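Local structure of 4'-phospho-dehydrooxetanocin synthase (Bacillus megaterium, 5UL3) at residues A[471-476]-A[487-492]; A[492-497]-A[637-642]; A[15-20]-A[71-76]. The protein catalyses the radical SAM- and cobalamin-dependent oxidative ring contraction of dAMP to an oxetane aldehyde in the biosynthesis of oxetanocin A. All coordinates share one frame; numbering follows the deposited sequence. Where two conformers were deposited one is given.

Interaction 1. Residues A[471-476]-A[487-492]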
loop_
_atom_site.group_PDB
_atom_site.type_symbol
_atom_site.label_atom_id
_atom_site.label_comp_id
_atom_site.label_asym_id
_atom_site.label_seq_id
_atom_site.Cartn_x
_atom_site.Cartn_y
_atom_site.Cartn_z
ATOM N N ILE A 471 -12.669 -8.173 1.687
ATOM C CA ILE A 471 -11.873 -9.373 1.389
ATOM C C ILE A 471 -11.405 -9.347 -0.062
ATOM O O ILE A 471 -12.125 -8.898 -0.955
ATOM C CB ILE A 471 -12.631 -10.689 1.695
ATOM C CG1 ILE A 471 -13.817 -10.921 0.729
ATOM C CG2 ILE A 471 -13.053 -10.734 3.162
ATOM C CD1 ILE A 471 -14.454 -12.305 0.869
ATOM N N GLY A 472 -10.178 -9.816 -0.300
ATOM C CA GLY A 472 -9.775 -10.118 -1.657
ATOM C C GLY A 472 -10.380 -11.440 -2.101
ATOM O O GLY A 472 -10.574 -12.360 -1.307
ATOM N N PHE A 473 -10.734 -11.516 -3.379
ATOM C CA PHE A 473 -11.332 -12.744 -3.901
ATOM C C PHE A 473 -10.972 -12.862 -5.369
ATOM O O PHE A 473 -11.302 -11.980 -6.162
ATOM C CB PHE A 473 -12.856 -12.758 -3.715
ATOM C CG PHE A 473 -13.441 -14.157 -3.698
ATOM C CD1 PHE A 473 -13.839 -14.770 -4.871
ATOM C CD2 PHE A 473 -13.558 -14.856 -2.504
ATOM C CE1 PHE A 473 -14.354 -16.077 -4.849
ATOM C CE2 PHE A 473 -14.078 -16.150 -2.473
ATOM C CZ PHE A 473 -14.482 -16.749 -3.650
ATOM N N ILE A 474 -10.266 -13.935 -5.725
ATOM C CA ILE A 474 -9.861 -14.127 -7.107
ATOM C C ILE A 474 -10.670 -15.298 -7.647
ATOM O O ILE A 474 -10.275 -16.451 -7.467
ATOM C CB ILE A 474 -8.352 -14.396 -7.216
ATOM C CG1 ILE A 474 -7.556 -13.329 -6.447
ATOM C CG2 ILE A 474 -7.927 -14.395 -8.658
ATOM C CD1 ILE A 474 -6.104 -13.768 -6.167
ATOM N N MET A 475 -11.802 -14.994 -8.279
ATOM C CA MET A 475 -12.761 -16.019 -8.698
ATOM C C MET A 475 -12.151 -16.970 -9.725
ATOM O O MET A 475 -12.236 -18.194 -9.581
ATOM C CB MET A 475 -14.010 -15.334 -9.264
ATOM C CG MET A 475 -15.028 -16.289 -9.951
ATOM S SD MET A 475 -15.786 -17.396 -8.748
ATOM C CE MET A 475 -16.832 -16.239 -7.847
ATOM N N PHE A 476 -11.527 -16.421 -10.759
ATOM C CA PHE A 476 -11.014 -17.179 -11.894
ATOM C C PHE A 476 -9.497 -17.309 -11.818
ATOM O O PHE A 476 -8.796 -16.342 -11.508
ATOM C CB PHE A 476 -11.398 -16.487 -13.204
ATOM C CG PHE A 476 -12.884 -16.299 -13.391
ATOM C CD1 PHE A 476 -13.687 -17.367 -13.783
ATOM C CD2 PHE A 476 -13.470 -15.054 -13.217
ATOM C CE1 PHE A 476 -15.046 -17.202 -13.979
ATOM C CE2 PHE A 476 -14.842 -14.880 -13.407
ATOM C CZ PHE A 476 -15.629 -15.956 -13.795
ATOM N N LYS A 487 -18.467 -23.241 -8.738
ATOM C CA LYS A 487 -19.642 -23.544 -7.931
ATOM C C LYS A 487 -19.320 -23.469 -6.448
ATOM O O LYS A 487 -20.120 -22.948 -5.661
ATOM C CB LYS A 487 -20.184 -24.930 -8.289
ATOM C CG LYS A 487 -20.662 -25.028 -9.720
ATOM C CD LYS A 487 -21.370 -26.372 -9.975
ATOM C CE LYS A 487 -21.996 -26.416 -11.361
ATOM N NZ LYS A 487 -22.742 -27.698 -11.612
ATOM N N GLU A 488 -18.165 -24.006 -6.047
ATOM C CA GLU A 488 -17.750 -23.927 -4.650
ATOM C C GLU A 488 -17.568 -22.475 -4.219
ATOM O O GLU A 488 -17.958 -22.088 -3.111
ATOM C CB GLU A 488 -16.455 -24.711 -4.440
ATOM C CG GLU A 488 -16.593 -26.227 -4.620
ATOM C CD GLU A 488 -15.274 -26.898 -5.002
ATOM O OE1 GLU A 488 -14.205 -26.293 -4.794
ATOM O OE2 GLU A 488 -15.306 -28.036 -5.525
ATOM N N ASN A 489 -16.979 -21.658 -5.090
ATOM C CA ASN A 489 -16.801 -20.238 -4.781
ATOM C C ASN A 489 -18.140 -19.537 -4.598
ATOM O O ASN A 489 -18.328 -18.768 -3.649
ATOM C CB ASN A 489 -16.006 -19.572 -5.896
ATOM C CG ASN A 489 -14.519 -19.757 -5.727
ATOM O OD1 ASN A 489 -14.060 -20.199 -4.679
ATOM N ND2 ASN A 489 -13.759 -19.415 -6.752
ATOM N N LEU A 490 -19.062 -19.749 -5.539
ATOM C CA LEU A 490 -20.368 -19.106 -5.469
ATOM C C LEU A 490 -21.108 -19.494 -4.195
ATOM O O LEU A 490 -21.713 -18.633 -3.535
ATOM C CB LEU A 490 -21.190 -19.475 -6.703
ATOM C CG LEU A 490 -20.698 -18.957 -8.055
ATOM C CD1 LEU A 490 -21.438 -19.682 -9.182
ATOM C CD2 LEU A 490 -20.912 -17.435 -8.155
ATOM N N ASP A 491 -21.075 -20.787 -3.838
ATOM C CA ASP A 491 -21.661 -21.246 -2.578
ATOM C C ASP A 491 -21.057 -20.510 -1.385
ATOM O O ASP A 491 -21.780 -20.009 -0.516
ATOM C CB ASP A 491 -21.451 -22.754 -2.415
ATOM C CG ASP A 491 -22.350 -23.580 -3.317
ATOM O OD1 ASP A 491 -23.278 -23.008 -3.929
ATOM O OD2 ASP A 491 -22.122 -24.808 -3.403
ATOM N N PHE A 492 -19.722 -20.470 -1.312
ATOM C CA PHE A 492 -19.035 -19.727 -0.258
ATOM C C PHE A 492 -19.513 -18.277 -0.182
ATOM O O PHE A 492 -19.840 -17.773 0.900
ATOM C CB PHE A 492 -17.523 -19.772 -0.499
ATOM C CG PHE A 492 -16.714 -18.889 0.431
ATOM C CD1 PHE A 492 -16.273 -19.363 1.663
ATOM C CD2 PHE A 492 -16.370 -17.601 0.057
ATOM C CE1 PHE A 492 -15.507 -18.565 2.511
ATOM C CE2 PHE A 492 -15.611 -16.794 0.911
ATOM C CZ PHE A 492 -15.180 -17.284 2.137
#
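Asn489 is the first residue of the helical segment 487-492 to reach strand 470-473 and the turn after it, and its amide lies between Phe473 and Met475. Its carbonyl oxygen OD1 comes within 3.6 Å of Phe473 CZ, with the amide plane steeply inclined to the ring, at 71°. At the rim of the same ring, in its plane, sits Asn489 CB. On the other branch, ND2 donates a weak, bent hydrogen bond to the thioether, 3.5 Å from Met475 SD. A bend at chi2 (67°) brings the sulfur to the amide, and a further bend at chi3 lays CE along Asn489 CB and toward Leu490. Stronger partners fix the amide's rotation: Gln442 OE1 accepts from ND2, and the backbone N of Gly438 donates to OD1. Asparagine suits this buried place, since one flat group supplies both a donor and an acceptor.

One residue on, Leu490 starts out away from the strand, yet its CD2 methyl returns to meet Met475 CE at 4.3 Å, a loose apolar touch at the end of a flexible chain.

Phe492 closes the segment. With CG anti to the backbone N, its ring extends toward Phe473, and CD2 lies 3.7 Å from Phe473 CE2. The rings are nearly parallel, at 18°, but so far displaced that their centroids stand 6.0 Å apart and they scarcely overlap; two large flat side chains thus fill the core without a true stack.

Strand 470-473 is the last parallel strand of the partial TIM barrel of the radical SAM domain, next to strand 432-436, and helix 484-493 packs against its side chains. Beyond Phe492 lies helix 452-464, whereas Met475 also touches Leu641 of helix 620-648.

Interaction 2. Residues A[492-497]-A[637-642]. With EDO (1,2-ethanediol), chain H.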
loop_
_atom_site.group_PDB
_atom_site.type_symbol
_atom_site.label_atom_id
_atom_site.label_comp_id
_atom_site.label_asym_id
_atom_site.label_seq_id
_atom_site.Cartn_x
_atom_site.Cartn_y
_atom_site.Cartn_z
ATOM N N PHE A 492 -19.722 -20.470 -1.312
ATOM C CA PHE A 492 -19.035 -19.727 -0.258
ATOM C C PHE A 492 -19.513 -18.277 -0.182
ATOM O O PHE A 492 -19.840 -17.773 0.900
ATOM C CB PHE A 492 -17.523 -19.772 -0.499
ATOM C CG PHE A 492 -16.714 -18.889 0.431
ATOM C CD1 PHE A 492 -16.273 -19.363 1.663
ATOM C CD2 PHE A 492 -16.370 -17.601 0.057
ATOM C CE1 PHE A 492 -15.507 -18.565 2.511
ATOM C CE2 PHE A 492 -15.611 -16.794 0.911
ATOM C CZ PHE A 492 -15.180 -17.284 2.137
ATOM N N LEU A 493 -19.532 -17.590 -1.328
ATOM C CA LEU A 493 -19.876 -16.175 -1.380
ATOM C C LEU A 493 -21.329 -15.901 -1.012
ATOM O O LEU A 493 -21.645 -14.788 -0.583
ATOM C CB LEU A 493 -19.581 -15.627 -2.776
ATOM C CG LEU A 493 -18.088 -15.584 -3.108
ATOM C CD1 LEU A 493 -17.939 -15.447 -4.583
ATOM C CD2 LEU A 493 -17.416 -14.399 -2.391
ATOM N N GLU A 494 -22.213 -16.877 -1.177
ATOM C CA GLU A 494 -23.617 -16.745 -0.809
ATOM C C GLU A 494 -23.892 -17.086 0.652
ATOM O O GLU A 494 -25.031 -16.934 1.099
ATOM C CB GLU A 494 -24.480 -17.621 -1.730
ATOM C CG GLU A 494 -24.575 -17.069 -3.133
ATOM C CD GLU A 494 -25.059 -18.075 -4.158
ATOM O OE1 GLU A 494 -25.862 -18.963 -3.788
ATOM O OE2 GLU A 494 -24.620 -17.979 -5.330
ATOM N N ARG A 495 -22.894 -17.530 1.416
ATOM C CA ARG A 495 -23.143 -17.892 2.808
ATOM C C ARG A 495 -23.548 -16.665 3.616
ATOM O O ARG A 495 -22.936 -15.598 3.501
ATOM C CB ARG A 495 -21.914 -18.559 3.420
ATOM C CG ARG A 495 -21.745 -19.987 2.906
ATOM C CD ARG A 495 -20.650 -20.711 3.608
ATOM N NE ARG A 495 -20.942 -20.927 5.016
ATOM C CZ ARG A 495 -20.254 -21.761 5.785
ATOM N NH1 ARG A 495 -19.250 -22.453 5.266
ATOM N NH2 ARG A 495 -20.563 -21.899 7.064
ATOM N N THR A 496 -24.595 -16.820 4.428
ATOM C CA THR A 496 -25.092 -15.751 5.284
ATOM C C THR A 496 -24.797 -16.006 6.759
ATOM O O THR A 496 -25.272 -15.258 7.621
ATOM C CB THR A 496 -26.601 -15.557 5.058
ATOM O OG1 THR A 496 -27.289 -16.805 5.255
ATOM C CG2 THR A 496 -26.853 -15.072 3.641
ATOM N N ASP A 497 -24.008 -17.028 7.074
ATOM C CA ASP A 497 -23.642 -17.308 8.457
ATOM C C ASP A 497 -22.214 -16.888 8.773
ATOM O O ASP A 497 -21.619 -17.393 9.730
ATOM C CB ASP A 497 -23.843 -18.789 8.768
ATOM C CG ASP A 497 -22.953 -19.681 7.938
ATOM O OD1 ASP A 497 -22.522 -19.252 6.847
ATOM O OD2 ASP A 497 -22.690 -20.823 8.372
ATOM N N SER A 637 -24.315 -8.578 -10.432
ATOM C CA SER A 637 -23.027 -9.070 -10.918
ATOM C C SER A 637 -22.687 -10.435 -10.328
ATOM O O SER A 637 -22.115 -11.285 -11.021
ATOM C CB SER A 637 -21.919 -8.064 -10.591
ATOM O OG SER A 637 -22.137 -6.840 -11.281
ATOM N N HIS A 638 -23.001 -10.659 -9.050
ATOM C CA HIS A 638 -22.750 -11.979 -8.479
ATOM C C HIS A 638 -23.587 -13.041 -9.183
ATOM O O HIS A 638 -23.082 -14.103 -9.571
ATOM C CB HIS A 638 -23.052 -12.009 -6.983
ATOM C CG HIS A 638 -23.019 -13.396 -6.419
ATOM N ND1 HIS A 638 -21.843 -14.012 -6.049
ATOM C CD2 HIS A 638 -24.000 -14.311 -6.233
ATOM C CE1 HIS A 638 -22.105 -15.243 -5.634
ATOM N NE2 HIS A 638 -23.407 -15.449 -5.739
ATOM N N PHE A 639 -24.877 -12.782 -9.341
ATOM C CA PHE A 639 -25.723 -13.835 -9.875
ATOM C C PHE A 639 -25.613 -13.960 -11.384
ATOM O O PHE A 639 -26.074 -14.965 -11.938
ATOM C CB PHE A 639 -27.163 -13.622 -9.418
ATOM C CG PHE A 639 -27.368 -13.971 -7.979
ATOM C CD1 PHE A 639 -27.295 -15.294 -7.564
ATOM C CD2 PHE A 639 -27.581 -12.988 -7.032
ATOM C CE1 PHE A 639 -27.456 -15.633 -6.219
ATOM C CE2 PHE A 639 -27.731 -13.316 -5.691
ATOM C CZ PHE A 639 -27.671 -14.635 -5.281
ATOM N N LEU A 640 -24.972 -12.999 -12.050
ATOM C CA LEU A 640 -24.574 -13.205 -13.436
ATOM C C LEU A 640 -23.739 -14.469 -13.579
ATOM O O LEU A 640 -24.017 -15.321 -14.433
ATOM C CB LEU A 640 -23.784 -12.010 -13.952
ATOM C CG LEU A 640 -22.981 -12.322 -15.214
ATOM C CD1 LEU A 640 -23.907 -12.465 -16.467
ATOM C CD2 LEU A 640 -21.893 -11.284 -15.444
ATOM N N LEU A 641 -22.690 -14.600 -12.758
ATOM C CA LEU A 641 -21.839 -15.779 -12.862
ATOM C C LEU A 641 -22.596 -17.049 -12.489
ATOM O O LEU A 641 -22.404 -18.099 -13.115
ATOM C CB LEU A 641 -20.594 -15.623 -11.991
ATOM C CG LEU A 641 -19.613 -16.782 -12.129
ATOM C CD1 LEU A 641 -19.320 -17.030 -13.601
ATOM C CD2 LEU A 641 -18.326 -16.458 -11.364
ATOM N N LYS A 642 -23.458 -16.980 -11.472
ATOM C CA LYS A 642 -24.257 -18.151 -11.132
ATOM C C LYS A 642 -25.159 -18.536 -12.299
ATOM O O LYS A 642 -25.326 -19.725 -12.602
ATOM C CB LYS A 642 -25.074 -17.886 -9.867
ATOM C CG LYS A 642 -25.699 -19.130 -9.268
ATOM C CD LYS A 642 -26.410 -18.816 -7.964
ATOM C CE LYS A 642 -26.574 -20.060 -7.090
ATOM N NZ LYS A 642 -25.307 -20.598 -6.461
HETATM C C1 EDO H . -18.587 -12.876 -6.901
HETATM O O1 EDO H . -19.506 -12.782 -5.806
HETATM C C2 EDO H . -17.208 -12.477 -6.370
HETATM O O2 EDO H . -16.253 -12.660 -7.408
#
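Glu494 meets His638 and Lys642 chiefly through one carboxylate oxygen, OE2, which accepts from both. The histidine bond is short and nearly straight: His638 NE2 to Glu494 OE2 is 2.8 Å, with an angle of 170° at the hydrogen. The donor uses the anti lone pair of OE2, and the oxygen lies in the imidazole plane, although the carboxylate itself stands almost perpendicular to the ring, at 85°.

The ionic component is a salt bridge on the syn side, where Lys642 NZ approaches Glu494 OE2 at 2.9 Å. A weak second bond runs from Lys642 NZ to Glu494 OE1, at 3.2 Å. Lysine's long chain stays extended until a bend at chi4 (71°) turns the ammonium onto the carboxylate.

Carbon atoms pack round this polar centre. Leu493 CB rests 3.8 Å from His638 CE1, while a ring carbon, Phe639 CE1, meets Glu494 OE2 obliquely. The Phe639 ring also has His638 CD2 over its centre, and Tyr534 stacks with the imidazole. Ile657 of helix 652-664 packs against Glu494, Phe639 and Lys642.

At the other nitrogen, His638 ND1 shares a hydrogen bond of 2.7 Å with O1 of a 1,2-ethanediol, probably from the crystallisation liquor. Histidine suits the spot because its two ring nitrogens serve partners at separate edges, NE2 the glutamate and ND1 the diol.

The contact thus joins the end of radical SAM helix 484-493 to helix 620-648, probably part of the C-terminal helix bundle. Two donors on one oxygen would concentrate negative charge at OE2 and favour an ionised glutamate, and the nearby carboxylate should in turn stabilise the lysine's positive charge.

Interaction 3. Residues A[15-20]-A[71-76]. With EDO (1,2-ethanediol), chain O.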
loop_
_atom_site.group_PDB
_atom_site.type_symbol
_atom_site.label_atom_id
_atom_site.label_comp_id
_atom_site.label_asym_id
_atom_site.label_seq_id
_atom_site.Cartn_x
_atom_site.Cartn_y
_atom_site.Cartn_z
ATOM N N LYS A 15 16.277 26.215 23.750
ATOM C CA LYS A 15 14.833 26.306 23.950
ATOM C C LYS A 15 14.132 26.751 22.677
ATOM O O LYS A 15 13.118 26.169 22.277
ATOM C CB LYS A 15 14.527 27.271 25.099
ATOM C CG LYS A 15 13.097 27.794 25.115
ATOM C CD LYS A 15 12.946 28.959 26.090
ATOM C CE LYS A 15 11.537 29.530 26.048
ATOM N NZ LYS A 15 11.202 30.059 24.693
ATOM N N GLU A 16 14.660 27.791 22.025
ATOM C CA GLU A 16 14.062 28.259 20.781
ATOM C C GLU A 16 14.206 27.219 19.676
ATOM O O GLU A 16 13.325 27.090 18.818
ATOM C CB GLU A 16 14.697 29.577 20.347
ATOM C CG GLU A 16 14.366 30.765 21.244
ATOM C CD GLU A 16 12.882 31.045 21.313
ATOM O OE1 GLU A 16 12.274 30.769 22.366
ATOM O OE2 GLU A 16 12.322 31.520 20.304
ATOM N N LEU A 17 15.330 26.500 19.657
ATOM C CA LEU A 17 15.531 25.472 18.641
ATOM C C LEU A 17 14.582 24.307 18.858
ATOM O O LEU A 17 14.050 23.743 17.891
ATOM C CB LEU A 17 16.984 24.992 18.656
ATOM C CG LEU A 17 17.995 25.928 17.989
ATOM C CD1 LEU A 17 19.417 25.423 18.187
ATOM C CD2 LEU A 17 17.693 26.117 16.521
ATOM N N LYS A 18 14.363 23.929 20.118
ATOM C CA LYS A 18 13.405 22.871 20.424
ATOM C C LYS A 18 12.015 23.221 19.904
ATOM O O LYS A 18 11.274 22.341 19.442
ATOM C CB LYS A 18 13.393 22.623 21.932
ATOM C CG LYS A 18 12.608 21.422 22.408
ATOM C CD LYS A 18 12.934 21.183 23.876
ATOM C CE LYS A 18 12.611 19.775 24.319
ATOM N NZ LYS A 18 13.525 18.767 23.700
ATOM N N GLU A 19 11.647 24.505 19.950
ATOM C CA GLU A 19 10.343 24.909 19.439
ATOM C C GLU A 19 10.329 24.927 17.918
ATOM O O GLU A 19 9.323 24.563 17.298
ATOM C CB GLU A 19 9.954 26.283 19.996
ATOM C CG GLU A 19 8.546 26.735 19.614
ATOM C CD GLU A 19 7.446 25.905 20.268
ATOM O OE1 GLU A 19 6.297 25.957 19.787
ATOM O OE2 GLU A 19 7.724 25.206 21.263
ATOM N N ILE A 20 11.433 25.345 17.296
ATOM C CA ILE A 20 11.515 25.319 15.842
ATOM C C ILE A 20 11.442 23.883 15.342
ATOM O O ILE A 20 10.669 23.556 14.427
ATOM C CB ILE A 20 12.802 25.995 15.354
ATOM C CG1 ILE A 20 12.773 27.496 15.683
ATOM C CG2 ILE A 20 12.934 25.795 13.852
ATOM C CD1 ILE A 20 14.118 28.186 15.501
ATOM N N HIS A 71 29.893 25.081 16.294
ATOM C CA HIS A 71 28.943 24.853 17.380
ATOM C C HIS A 71 27.927 23.807 16.957
ATOM O O HIS A 71 27.480 23.809 15.812
ATOM C CB HIS A 71 28.191 26.132 17.737
ATOM C CG HIS A 71 29.078 27.288 18.075
ATOM N ND1 HIS A 71 29.456 27.583 19.366
ATOM C CD2 HIS A 71 29.646 28.229 17.287
ATOM C CE1 HIS A 71 30.232 28.652 19.357
ATOM N NE2 HIS A 71 30.362 29.064 18.109
ATOM N N VAL A 72 27.537 22.949 17.891
ATOM C CA VAL A 72 26.564 21.897 17.614
ATOM C C VAL A 72 25.483 21.947 18.685
ATOM O O VAL A 72 25.786 21.842 19.881
ATOM C CB VAL A 72 27.218 20.504 17.568
ATOM C CG1 VAL A 72 26.216 19.462 17.033
ATOM C CG2 VAL A 72 28.479 20.528 16.704
ATOM N N PHE A 73 24.223 22.070 18.251
ATOM C CA PHE A 73 23.052 22.121 19.124
ATOM C C PHE A 73 22.168 20.909 18.870
ATOM O O PHE A 73 21.778 20.660 17.723
ATOM C CB PHE A 73 22.224 23.382 18.860
ATOM C CG PHE A 73 22.950 24.670 19.159
ATOM C CD1 PHE A 73 23.698 25.306 18.178
ATOM C CD2 PHE A 73 22.857 25.259 20.414
ATOM C CE1 PHE A 73 24.365 26.505 18.455
ATOM C CE2 PHE A 73 23.521 26.449 20.696
ATOM C CZ PHE A 73 24.269 27.067 19.717
ATOM N N SER A 74 21.817 20.190 19.932
ATOM C CA SER A 74 20.975 18.995 19.830
ATOM C C SER A 74 19.921 19.052 20.925
ATOM O O SER A 74 20.040 18.386 21.958
ATOM C CB SER A 74 21.820 17.723 19.917
ATOM O OG SER A 74 21.016 16.567 19.791
ATOM N N PRO A 75 18.854 19.828 20.716
ATOM C CA PRO A 75 17.908 20.091 21.812
ATOM C C PRO A 75 17.088 18.890 22.224
ATOM O O PRO A 75 16.566 18.880 23.347
ATOM C CB PRO A 75 17.013 21.199 21.252
ATOM C CG PRO A 75 17.171 21.148 19.791
ATOM C CD PRO A 75 18.533 20.569 19.494
ATOM N N ASN A 76 16.950 17.882 21.364
ATOM C CA ASN A 76 16.070 16.745 21.614
ATOM C C ASN A 76 16.805 15.468 21.969
ATOM O O ASN A 76 16.153 14.473 22.299
ATOM C CB ASN A 76 15.181 16.488 20.384
ATOM C CG ASN A 76 14.338 17.688 20.032
ATOM O OD1 ASN A 76 14.103 18.544 20.880
ATOM N ND2 ASN A 76 13.879 17.762 18.780
HETATM C C1 EDO O . 17.609 20.395 25.975
HETATM O O1 EDO O . 17.175 21.215 24.881
HETATM C C2 EDO O . 16.358 19.753 26.566
HETATM O O2 EDO O . 16.710 18.832 27.604
HETATM O O HOH W 1 11.538 19.656 19.148
#
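Leu17 and Lys18 place helix 7-21 against the end of strand 69-73 in the N-terminal domain, where a helix packs on a four-stranded antiparallel sheet whose strands follow one another in chain order. In the apolar first shell, Leu17 CD1 presses on the root of the phenylalanine, 3.5 Å from Phe73 CB, and the two side chains cross at about a right angle. Leu17 CB also meets Pro75 CG, at 4.0 Å. Leucine suits this site: it is apolar and long enough for its end methyl to reach the phenylalanine while CB stays beside the proline. Pro75, just past the strand, turns its compact ring toward the helix, and its CB lies 3.9 Å from Lys18 CB.

The polar first shell belongs to the ammonium of Lys18. The lysine chain runs extended across Asn76 and then bends at chi4 (69°), bringing NZ within 2.9 Å of Asn76 OD1 and 3.1 Å of Pro75 O. NZ is tilted 23° from the carbonyl plane of the asparagine and stands well above that of the proline, so neither approach lies in plane. A lysine at this exposed margin can pair its aliphatic part with the proline and its charge with two carbonyl oxygens.

Farther out, Asn76 ND2 bonds to Thr56 O, which holds the amide with OD1 turned to the lysine. Phe73 is packed by the rings of Phe39 and Tyr102, and Leu17 is backed by Cys35 and Leu38 of helix 28-39 and by Leu61 of strand 60-64. O1 of a 1,2-ethanediol, probably from the crystallisation liquor, donates to Pro75 O. A water completes the link between the segments: it donates to Lys18 O at 2.7 Å and accepts from Asn76 ND2 at 3.0 Å.

Interactions 1 and 2 form one continuous block, with centres about 8 Å apart and Phe492 and helix 484-493 in common. Leu493 CD1 of interaction 2 lies 3.5 Å from Met475 CE of interaction 1, and His638 CE1 is equally close to Leu490 CD2, so the barrel strand, its helix and helix 620-648 pack in succession. Interaction 1 is the nearer to the active site: the side chain of Phe473 is about 5 Å from that of Glu436, which binds S-adenosylmethionine, and about 12 Å from cobalamin. Interaction 3, away from the annotated sites, lies on the opposite side of the chain's centre, its own centre about 58 Å from that of interaction 1.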